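PDB 7LPO: cytoplasmic protein from Cryptococcus neoformans var. grubii serotype A, which probably hydrolyses the beta-glucosidic bond of steryl glucosides, as a sterylglucosidase of glycoside hydrolase family 5. Local coordinates for residues A[409-414]-A[438-443]; A[267-272]-A[426-431]; A[592-598]-A[657-661]. All coordinates share one frame; numbering follows the deposited sequence.

Contact 1: A[409-414]-A[438-443]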
loop_
_atom_site.group_PDB
_atom_site.type_symbol
_atom_site.label_atom_id
_atom_site.label_comp_id
_atom_site.label_asym_id
_atom_site.label_seq_id
_atom_site.Cartn_x
_atom_site.Cartn_y
_atom_site.Cartn_z
ATOM N N TRP A 409 10.708 -10.174 9.448
ATOM C CA TRP A 409 10.411 -8.886 10.065
ATOM C C TRP A 409 11.348 -8.582 11.225
ATOM O O TRP A 409 11.689 -7.415 11.451
ATOM C CB TRP A 409 8.965 -8.837 10.546
ATOM C CG TRP A 409 8.665 -7.528 11.227
ATOM C CD1 TRP A 409 8.252 -6.370 10.631
ATOM C CD2 TRP A 409 8.805 -7.234 12.617
ATOM N NE1 TRP A 409 8.109 -5.382 11.566
ATOM C CE2 TRP A 409 8.448 -5.884 12.795
ATOM C CE3 TRP A 409 9.199 -7.980 13.731
ATOM C CZ2 TRP A 409 8.470 -5.267 14.039
ATOM C CZ3 TRP A 409 9.225 -7.362 14.967
ATOM C CH2 TRP A 409 8.859 -6.023 15.112
ATOM N N LEU A 410 11.777 -9.605 11.969
ATOM C CA LEU A 410 12.744 -9.374 13.036
ATOM C C LEU A 410 14.038 -8.809 12.473
ATOM O O LEU A 410 14.550 -7.797 12.970
ATOM C CB LEU A 410 13.017 -10.662 13.806
ATOM C CG LEU A 410 11.800 -11.313 14.469
ATOM C CD1 LEU A 410 12.209 -12.718 14.969
ATOM C CD2 LEU A 410 11.229 -10.497 15.608
ATOM N N ALA A 411 14.572 -9.450 11.422
ATOM C CA ALA A 411 15.797 -8.981 10.775
ATOM C C ALA A 411 15.625 -7.578 10.208
ATOM O O ALA A 411 16.492 -6.712 10.385
ATOM C CB ALA A 411 16.213 -9.949 9.663
ATOM N N TYR A 412 14.521 -7.341 9.498
ATOM C CA TYR A 412 14.280 -6.021 8.921
ATOM C C TYR A 412 14.191 -4.960 10.011
ATOM O O TYR A 412 14.879 -3.935 9.955
ATOM C CB TYR A 412 12.998 -6.042 8.080
ATOM C CG TYR A 412 12.576 -4.685 7.564
ATOM C CD1 TYR A 412 13.160 -4.146 6.433
ATOM C CD2 TYR A 412 11.596 -3.932 8.216
ATOM C CE1 TYR A 412 12.790 -2.908 5.950
ATOM C CE2 TYR A 412 11.224 -2.677 7.736
ATOM C CZ TYR A 412 11.831 -2.177 6.601
ATOM O OH TYR A 412 11.479 -0.945 6.091
ATOM N N SER A 413 13.353 -5.199 11.024
ATOM C CA SER A 413 13.091 -4.170 12.026
ATOM C C SER A 413 14.347 -3.843 12.833
ATOM O O SER A 413 14.569 -2.684 13.200
ATOM C CB SER A 413 11.943 -4.609 12.938
ATOM O OG SER A 413 12.271 -5.763 13.689
ATOM N N SER A 414 15.189 -4.841 13.105
ATOM C CA SER A 414 16.438 -4.568 13.811
ATOM C C SER A 414 17.333 -3.631 13.012
ATOM O O SER A 414 17.980 -2.742 13.577
ATOM C CB SER A 414 17.183 -5.869 14.104
ATOM O OG SER A 414 16.414 -6.699 14.941
ATOM N N LEU A 438 4.179 -10.454 17.978
ATOM C CA LEU A 438 5.561 -10.043 17.836
ATOM C C LEU A 438 6.127 -9.664 19.198
ATOM O O LEU A 438 5.413 -9.086 20.024
ATOM C CB LEU A 438 5.686 -8.855 16.876
ATOM C CG LEU A 438 5.340 -9.151 15.413
ATOM C CD1 LEU A 438 5.303 -7.848 14.614
ATOM C CD2 LEU A 438 6.306 -10.133 14.782
ATOM N N PRO A 439 7.392 -9.979 19.464
ATOM C CA PRO A 439 7.916 -9.806 20.825
ATOM C C PRO A 439 8.117 -8.341 21.182
ATOM O O PRO A 439 8.503 -7.521 20.344
ATOM C CB PRO A 439 9.251 -10.559 20.788
ATOM C CG PRO A 439 9.702 -10.430 19.339
ATOM C CD PRO A 439 8.419 -10.465 18.518
ATOM N N GLU A 440 7.853 -8.017 22.452
ATOM C CA GLU A 440 8.128 -6.671 22.941
ATOM C C GLU A 440 9.619 -6.358 22.906
ATOM O O GLU A 440 9.991 -5.181 22.850
ATOM C CB GLU A 440 7.600 -6.497 24.370
ATOM C CG GLU A 440 6.196 -5.920 24.487
ATOM C CD GLU A 440 5.983 -4.662 23.646
ATOM O OE1 GLU A 440 4.983 -4.618 22.899
ATOM O OE2 GLU A 440 6.821 -3.730 23.719
ATOM N N SER A 441 10.482 -7.382 22.938
ATOM C CA SER A 441 11.917 -7.135 22.844
ATOM C C SER A 441 12.290 -6.473 21.523
ATOM O O SER A 441 13.381 -5.906 21.413
ATOM C CB SER A 441 12.707 -8.440 23.008
ATOM O OG SER A 441 12.141 -9.503 22.261
ATOM N N PHE A 442 11.416 -6.542 20.517
ATOM C CA PHE A 442 11.617 -5.850 19.248
ATOM C C PHE A 442 10.667 -4.676 19.056
ATOM O O PHE A 442 11.053 -3.673 18.457
ATOM C CB PHE A 442 11.444 -6.825 18.074
ATOM C CG PHE A 442 12.573 -7.798 17.922
ATOM C CD1 PHE A 442 12.773 -8.796 18.857
ATOM C CD2 PHE A 442 13.432 -7.721 16.835
ATOM C CE1 PHE A 442 13.816 -9.693 18.719
ATOM C CE2 PHE A 442 14.475 -8.610 16.691
ATOM C CZ PHE A 442 14.672 -9.596 17.632
ATOM N N LEU A 443 9.430 -4.782 19.538
ATOM C CA LEU A 443 8.505 -3.658 19.439
ATOM C C LEU A 443 8.942 -2.509 20.341
ATOM O O LEU A 443 9.001 -1.352 19.905
ATOM C CB LEU A 443 7.099 -4.114 19.805
ATOM C CG LEU A 443 6.428 -5.115 18.867
ATOM C CD1 LEU A 443 5.060 -5.488 19.404
ATOM C CD2 LEU A 443 6.327 -4.538 17.477
HETATM O O HOH W 1 13.132 -3.837 16.456
#
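L438 opens the contact by laying its CD1 methyl over the six-membered ring of W409, 3.8 Å from the centroid and only 4° off the ring normal, which identifies a CH-pi contact over the face. Its other methyl, CD2, leans toward the rim of the indole. W409 presents this face because its CG is anti to the backbone N (chi1 178°), and the hydroxyl of S413 lies over the opposite face.

P439, the N-cap of the short helix 440-443, brushes L410: CG lies 4.0 Å from CD2 of L410. That same methyl of L410 lies over the face of the F442 ring, a CH-pi contact 3.7 Å from its centroid and close to the normal. F442 is the knob of the interface, seated in a hole made by W409, L410, S413 and S414. Its CB reaches CZ3 of W409 at 3.9 Å, while its CE2 comes within 3.2 Å of OG of S414. That hydroxyl is itself held by a hydrogen bond to the carbonyl O of L410. A water also donates to O of F442, at 2.9 Å.

L443 completes the row, its CD2 touching CH2 of W409 at 3.8 Å.

Short helix 440-443 thus packs against one flank of helix 400-419, and strand 424-427 also packs here, I427 touching W409, L438 and L443.

Contact 2: A[267-272]-A[426-431]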
loop_
_atom_site.group_PDB
_atom_site.type_symbol
_atom_site.label_atom_id
_atom_site.label_comp_id
_atom_site.label_asym_id
_atom_site.label_seq_id
_atom_site.Cartn_x
_atom_site.Cartn_y
_atom_site.Cartn_z
ATOM N N ASP A 267 7.603 1.526 7.397
ATOM C CA ASP A 267 6.756 0.391 7.068
ATOM C C ASP A 267 7.628 -0.816 6.737
ATOM O O ASP A 267 8.795 -0.685 6.353
ATOM C CB ASP A 267 5.855 0.724 5.878
ATOM C CG ASP A 267 4.449 0.120 5.997
ATOM O OD1 ASP A 267 4.237 -0.817 6.798
ATOM O OD2 ASP A 267 3.549 0.593 5.270
ATOM N N SER A 268 7.056 -2.006 6.900
ATOM C CA SER A 268 7.736 -3.212 6.453
ATOM C C SER A 268 7.451 -3.436 4.966
ATOM O O SER A 268 6.697 -2.694 4.332
ATOM C CB SER A 268 7.334 -4.409 7.312
ATOM O OG SER A 268 5.947 -4.623 7.303
ATOM N N ILE A 269 8.090 -4.455 4.390
ATOM C CA ILE A 269 7.987 -4.683 2.958
ATOM C C ILE A 269 6.531 -4.725 2.544
ATOM O O ILE A 269 5.713 -5.427 3.146
ATOM C CB ILE A 269 8.715 -5.981 2.579
ATOM C CG1 ILE A 269 8.637 -6.198 1.069
ATOM C CG2 ILE A 269 8.145 -7.167 3.311
ATOM C CD1 ILE A 269 9.635 -7.236 0.568
ATOM N N ASN A 270 6.211 -3.991 1.488
ATOM C CA ASN A 270 4.823 -3.801 1.087
ATOM C C ASN A 270 4.216 -5.091 0.541
ATOM O O ASN A 270 4.840 -5.788 -0.265
ATOM C CB ASN A 270 4.739 -2.703 0.030
ATOM C CG ASN A 270 3.307 -2.388 -0.365
ATOM O OD1 ASN A 270 2.561 -1.800 0.411
ATOM N ND2 ASN A 270 2.919 -2.783 -1.573
ATOM N N GLU A 271 2.992 -5.404 1.001
ATOM C CA GLU A 271 2.143 -6.494 0.510
ATOM C C GLU A 271 2.933 -7.706 0.042
ATOM O O GLU A 271 2.843 -8.111 -1.124
ATOM C CB GLU A 271 1.250 -5.968 -0.617
ATOM C CG GLU A 271 0.317 -4.859 -0.127
ATOM C CD GLU A 271 -0.775 -4.484 -1.110
ATOM O OE1 GLU A 271 -0.772 -5.013 -2.248
ATOM O OE2 GLU A 271 -1.634 -3.649 -0.729
ATOM N N PRO A 272 3.666 -8.342 0.942
ATOM C CA PRO A 272 4.587 -9.407 0.524
ATOM C C PRO A 272 3.862 -10.627 -0.019
ATOM O O PRO A 272 2.825 -11.039 0.500
ATOM C CB PRO A 272 5.342 -9.739 1.814
ATOM C CG PRO A 272 4.401 -9.330 2.907
ATOM C CD PRO A 272 3.696 -8.100 2.392
ATOM N N PHE A 426 5.991 0.375 11.679
ATOM C CA PHE A 426 4.688 0.244 11.047
ATOM C C PHE A 426 4.587 -1.177 10.520
ATOM O O PHE A 426 5.259 -1.542 9.547
ATOM C CB PHE A 426 4.507 1.286 9.952
ATOM C CG PHE A 426 4.325 2.690 10.481
ATOM C CD1 PHE A 426 3.072 3.163 10.798
ATOM C CD2 PHE A 426 5.418 3.521 10.677
ATOM C CE1 PHE A 426 2.902 4.437 11.284
ATOM C CE2 PHE A 426 5.259 4.813 11.156
ATOM C CZ PHE A 426 4.001 5.272 11.460
ATOM N N ILE A 427 3.775 -1.983 11.191
ATOM C CA ILE A 427 3.742 -3.424 10.983
ATOM C C ILE A 427 2.651 -3.735 9.972
ATOM O O ILE A 427 1.459 -3.599 10.268
ATOM C CB ILE A 427 3.517 -4.171 12.302
ATOM C CG1 ILE A 427 4.732 -3.967 13.218
ATOM C CG2 ILE A 427 3.280 -5.643 12.041
ATOM C CD1 ILE A 427 4.374 -3.807 14.658
ATOM N N GLN A 428 3.055 -4.146 8.777
ATOM C CA GLN A 428 2.137 -4.458 7.689
ATOM C C GLN A 428 2.187 -5.963 7.484
ATOM O O GLN A 428 3.032 -6.472 6.748
ATOM C CB GLN A 428 2.506 -3.726 6.405
ATOM C CG GLN A 428 1.388 -3.715 5.371
ATOM C CD GLN A 428 1.902 -3.439 3.970
ATOM O OE1 GLN A 428 1.449 -4.040 2.997
ATOM N NE2 GLN A 428 2.846 -2.515 3.862
ATOM N N ALA A 429 1.279 -6.670 8.153
ATOM C CA ALA A 429 1.134 -8.097 7.935
ATOM C C ALA A 429 0.758 -8.359 6.481
ATOM O O ALA A 429 0.272 -7.464 5.786
ATOM C CB ALA A 429 0.068 -8.676 8.863
ATOM N N PRO A 430 0.987 -9.578 5.997
ATOM C CA PRO A 430 0.563 -9.914 4.632
ATOM C C PRO A 430 -0.926 -9.667 4.416
ATOM O O PRO A 430 -1.749 -9.803 5.322
ATOM C CB PRO A 430 0.910 -11.401 4.509
ATOM C CG PRO A 430 2.055 -11.593 5.480
ATOM C CD PRO A 430 1.770 -10.657 6.626
ATOM N N VAL A 431 -1.260 -9.302 3.179
ATOM C CA VAL A 431 -2.618 -8.920 2.824
ATOM C C VAL A 431 -3.603 -9.967 3.313
ATOM O O VAL A 431 -3.385 -11.172 3.156
ATOM C CB VAL A 431 -2.714 -8.727 1.299
ATOM C CG1 VAL A 431 -4.152 -8.738 0.836
ATOM C CG2 VAL A 431 -2.043 -7.428 0.881
HETATM O O HOH W 2 5.517 -6.578 5.512
HETATM O O HOH W 3 0.707 -9.665 1.083
#
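Around the flat amide of Q428, E271 N stands over the plane rather than in it: the backbone N-H bonds to OE1 at 2.9 Å from a position 39° out of the carbonyl plane. The amide of N270 is turned 63° against that of Q428, and the E271 carboxylate is nearly perpendicular to it, so neither is stacked on it. NE2 of Q428 faces OD1 of N270 at 3.5 Å. The ring of F426 is approached obliquely by D267 N and stacks on F139.

Q428 spans the gap because its CG is anti to the backbone N (chi1 -164°) and the chain beyond is extended. Closer to the backbone, Q428 N donates to OG of S268 at 3.3 Å. A water accepts from that hydroxyl at 2.7 Å and donates to the carbonyls of I269 and Q428. The parallel bridge of D267 with F426 adds a weak bond from S268 N to O of F426, at 3.2 Å. At the far end, CG2 of V431 rests on CG of E271 at 3.6 Å, and CG of P272 meets CG of P430 at 4.2 Å.

R100 forms a salt bridge with D267 and a hydrogen bond with N270, while OE2 of E271 bonds to H452 and to a bound Tris molecule, probably from the crystallisation liquor, which may mark the pocket. The run N270-E271-P272 matches the family 5 Asn-Glu-Pro motif, in which the glutamate is the acid/base. Accepting the N-H of E271 on OE1 is consistent with Q428 being a second-shell residue that positions the backbone of this probable acid/base glutamate.

Contact 3: A[592-598]-A[657-661]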
loop_
_atom_site.group_PDB
_atom_site.type_symbol
_atom_site.label_atom_id
_atom_site.label_comp_id
_atom_site.label_asym_id
_atom_site.label_seq_id
_atom_site.Cartn_x
_atom_site.Cartn_y
_atom_site.Cartn_z
ATOM N N LEU A 592 -5.959 11.100 -6.735
ATOM C CA LEU A 592 -6.918 12.132 -6.369
ATOM C C LEU A 592 -6.923 13.304 -7.344
ATOM O O LEU A 592 -7.884 14.082 -7.350
ATOM C CB LEU A 592 -6.598 12.667 -4.974
ATOM C CG LEU A 592 -6.515 11.657 -3.839
ATOM C CD1 LEU A 592 -6.240 12.381 -2.539
ATOM C CD2 LEU A 592 -7.797 10.857 -3.761
ATOM N N TRP A 593 -5.872 13.453 -8.147
ATOM C CA TRP A 593 -5.601 14.672 -8.891
ATOM C C TRP A 593 -5.017 14.294 -10.246
ATOM O O TRP A 593 -4.302 13.299 -10.372
ATOM C CB TRP A 593 -4.647 15.579 -8.075
ATOM C CG TRP A 593 -4.459 16.945 -8.631
ATOM C CD1 TRP A 593 -5.174 18.061 -8.321
ATOM C CD2 TRP A 593 -3.484 17.349 -9.601
ATOM N NE1 TRP A 593 -4.720 19.135 -9.055
ATOM C CE2 TRP A 593 -3.678 18.723 -9.843
ATOM C CE3 TRP A 593 -2.469 16.681 -10.291
ATOM C CZ2 TRP A 593 -2.899 19.440 -10.751
ATOM C CZ3 TRP A 593 -1.701 17.394 -11.193
ATOM C CH2 TRP A 593 -1.924 18.757 -11.419
ATOM N N SER A 594 -5.350 15.084 -11.262
ATOM C CA SER A 594 -4.865 14.844 -12.613
ATOM C C SER A 594 -4.865 16.153 -13.381
ATOM O O SER A 594 -5.835 16.913 -13.312
ATOM C CB SER A 594 -5.731 13.822 -13.355
ATOM O OG SER A 594 -5.323 13.707 -14.712
ATOM N N VAL A 595 -3.779 16.406 -14.122
ATOM C CA VAL A 595 -3.734 17.590 -14.975
ATOM C C VAL A 595 -4.863 17.560 -15.996
ATOM O O VAL A 595 -5.360 18.612 -16.407
ATOM C CB VAL A 595 -2.370 17.710 -15.684
ATOM C CG1 VAL A 595 -1.257 17.903 -14.676
ATOM C CG2 VAL A 595 -2.123 16.486 -16.554
ATOM N N ASP A 596 -5.274 16.369 -16.443
ATOM C CA ASP A 596 -6.367 16.277 -17.408
ATOM C C ASP A 596 -7.700 16.753 -16.834
ATOM O O ASP A 596 -8.664 16.920 -17.590
ATOM C CB ASP A 596 -6.510 14.838 -17.910
ATOM C CG ASP A 596 -5.456 14.465 -18.944
ATOM O OD1 ASP A 596 -4.811 15.376 -19.503
ATOM O OD2 ASP A 596 -5.273 13.258 -19.204
ATOM N N ASP A 597 -7.782 16.983 -15.530
ATOM C CA ASP A 597 -8.995 17.502 -14.917
ATOM C C ASP A 597 -8.902 18.995 -14.623
ATOM O O ASP A 597 -9.808 19.553 -13.993
ATOM C CB ASP A 597 -9.313 16.719 -13.647
ATOM C CG ASP A 597 -9.952 15.380 -13.946
ATOM O OD1 ASP A 597 -11.150 15.367 -14.283
ATOM O OD2 ASP A 597 -9.255 14.343 -13.898
ATOM N N LYS A 598 -7.858 19.660 -15.113
ATOM C CA LYS A 598 -7.720 21.099 -14.945
ATOM C C LYS A 598 -8.619 21.850 -15.921
ATOM O O LYS A 598 -8.937 21.361 -17.010
ATOM C CB LYS A 598 -6.263 21.517 -15.143
ATOM C CG LYS A 598 -5.373 21.184 -13.951
ATOM C CD LYS A 598 -3.943 21.658 -14.179
ATOM C CE LYS A 598 -3.657 22.953 -13.431
ATOM N NZ LYS A 598 -2.482 22.806 -12.507
ATOM N N ASP A 657 -8.922 22.742 -8.638
ATOM C CA ASP A 657 -8.617 22.528 -10.047
ATOM C C ASP A 657 -7.695 21.326 -10.220
ATOM O O ASP A 657 -6.607 21.283 -9.635
ATOM C CB ASP A 657 -7.985 23.781 -10.635
ATOM C CG ASP A 657 -7.954 23.766 -12.139
ATOM O OD1 ASP A 657 -8.970 23.384 -12.745
ATOM O OD2 ASP A 657 -6.914 24.140 -12.708
ATOM N N GLY A 658 -8.125 20.362 -11.038
ATOM C CA GLY A 658 -7.432 19.105 -11.193
ATOM C C GLY A 658 -7.887 18.004 -10.257
ATOM O O GLY A 658 -7.552 16.838 -10.501
ATOM N N SER A 659 -8.634 18.333 -9.200
ATOM C CA SER A 659 -9.104 17.341 -8.245
ATOM C C SER A 659 -10.312 16.581 -8.789
ATOM O O SER A 659 -11.084 17.099 -9.596
ATOM C CB SER A 659 -9.468 18.016 -6.920
ATOM O OG SER A 659 -10.729 18.666 -7.024
ATOM N N ARG A 660 -10.466 15.336 -8.344
ATOM C CA ARG A 660 -11.621 14.513 -8.685
ATOM C C ARG A 660 -12.285 14.030 -7.401
ATOM O O ARG A 660 -11.645 13.364 -6.582
ATOM C CB ARG A 660 -11.215 13.324 -9.560
ATOM C CG ARG A 660 -10.512 13.712 -10.851
ATOM C CD ARG A 660 -9.003 13.711 -10.672
ATOM N NE ARG A 660 -8.434 12.364 -10.627
ATOM C CZ ARG A 660 -8.286 11.576 -11.689
ATOM N NH1 ARG A 660 -8.693 11.991 -12.887
ATOM N NH2 ARG A 660 -7.736 10.370 -11.554
ATOM N N ALA A 661 -13.568 14.356 -7.236
ATOM C CA ALA A 661 -14.341 13.968 -6.057
ATOM C C ALA A 661 -13.713 14.508 -4.776
ATOM O O ALA A 661 -13.698 13.838 -3.744
ATOM C CB ALA A 661 -14.502 12.450 -5.977
HETATM O O HOH W 4 -11.197 19.563 -11.246
#
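D597 and R660 make the charged link: NH1 donates to OD2 at 2.6 Å. NH1 meets OD2 nearly along its C-O bond, and OD2 lies close to the guanidinium plane of R660, although carboxylate and guanidinium planes are 64° apart. CB of S594 sits over one face of the guanidinium, 3.5 Å from NH1. The R660 chain is bent at chi2 (93°) and chi3 to bring NH1 to OD2.

Backbone bonds run alongside. R660 N donates to O of L592 at 3.0 Å, and S594 N to O of G658 at 2.9 Å, so the two bonds flank the W593 and S659 pair as an isolated beta bridge. The indole of W593 lies against this backbone with O of G658 over its face, and its NE1 donates to O of D657 at 2.9 Å, in the carbonyl plane and on a lone pair. G658, at phi 91°, has no side chain to hold the backbone off the indole near NE1. CE of K598 approaches OD2 of D657 at 3.5 Å, but NZ stays too far for a salt bridge; OD1 of D657 accepts a hydrogen bond from E599 N.

Further out, H579 gives D597 OD2 a second partner and Y546 binds OD1. R660 has a second salt bridge with D589 and a cation-pi contact with Y526. The hydroxyl of S594 bonds to O of N577 and also accepts from D596 N at 3.2 Å, an ST turn at the start of the 3-10 segment 595-597.

Two largely irregular segments are thus paired by a single beta bridge and a salt bridge, joining the chain after strand 567-570 to the connection between helices 652-656 and 662-665.

From the N terminus, 267-272 comes first, directly after strand 263-267, and contact 2 closes its long loop only at 426-431. Before that closure helix 400-419 supplies 409-414, whose partner 438-443 follows strand 424-427, so contacts 1 and 2 cross along the chain. They also touch: Y412 OH lies 2.7 Å from O of D267, a probable hydrogen bond, and I427 packs against L438 and L443. Together they tie parallel strands 263-267 and 424-427 of the barrel to an outer helical layer. Contact 3 follows in series, its centre about 30 Å from that of contact 2, and closes a loop containing the unmodelled residues 600-645.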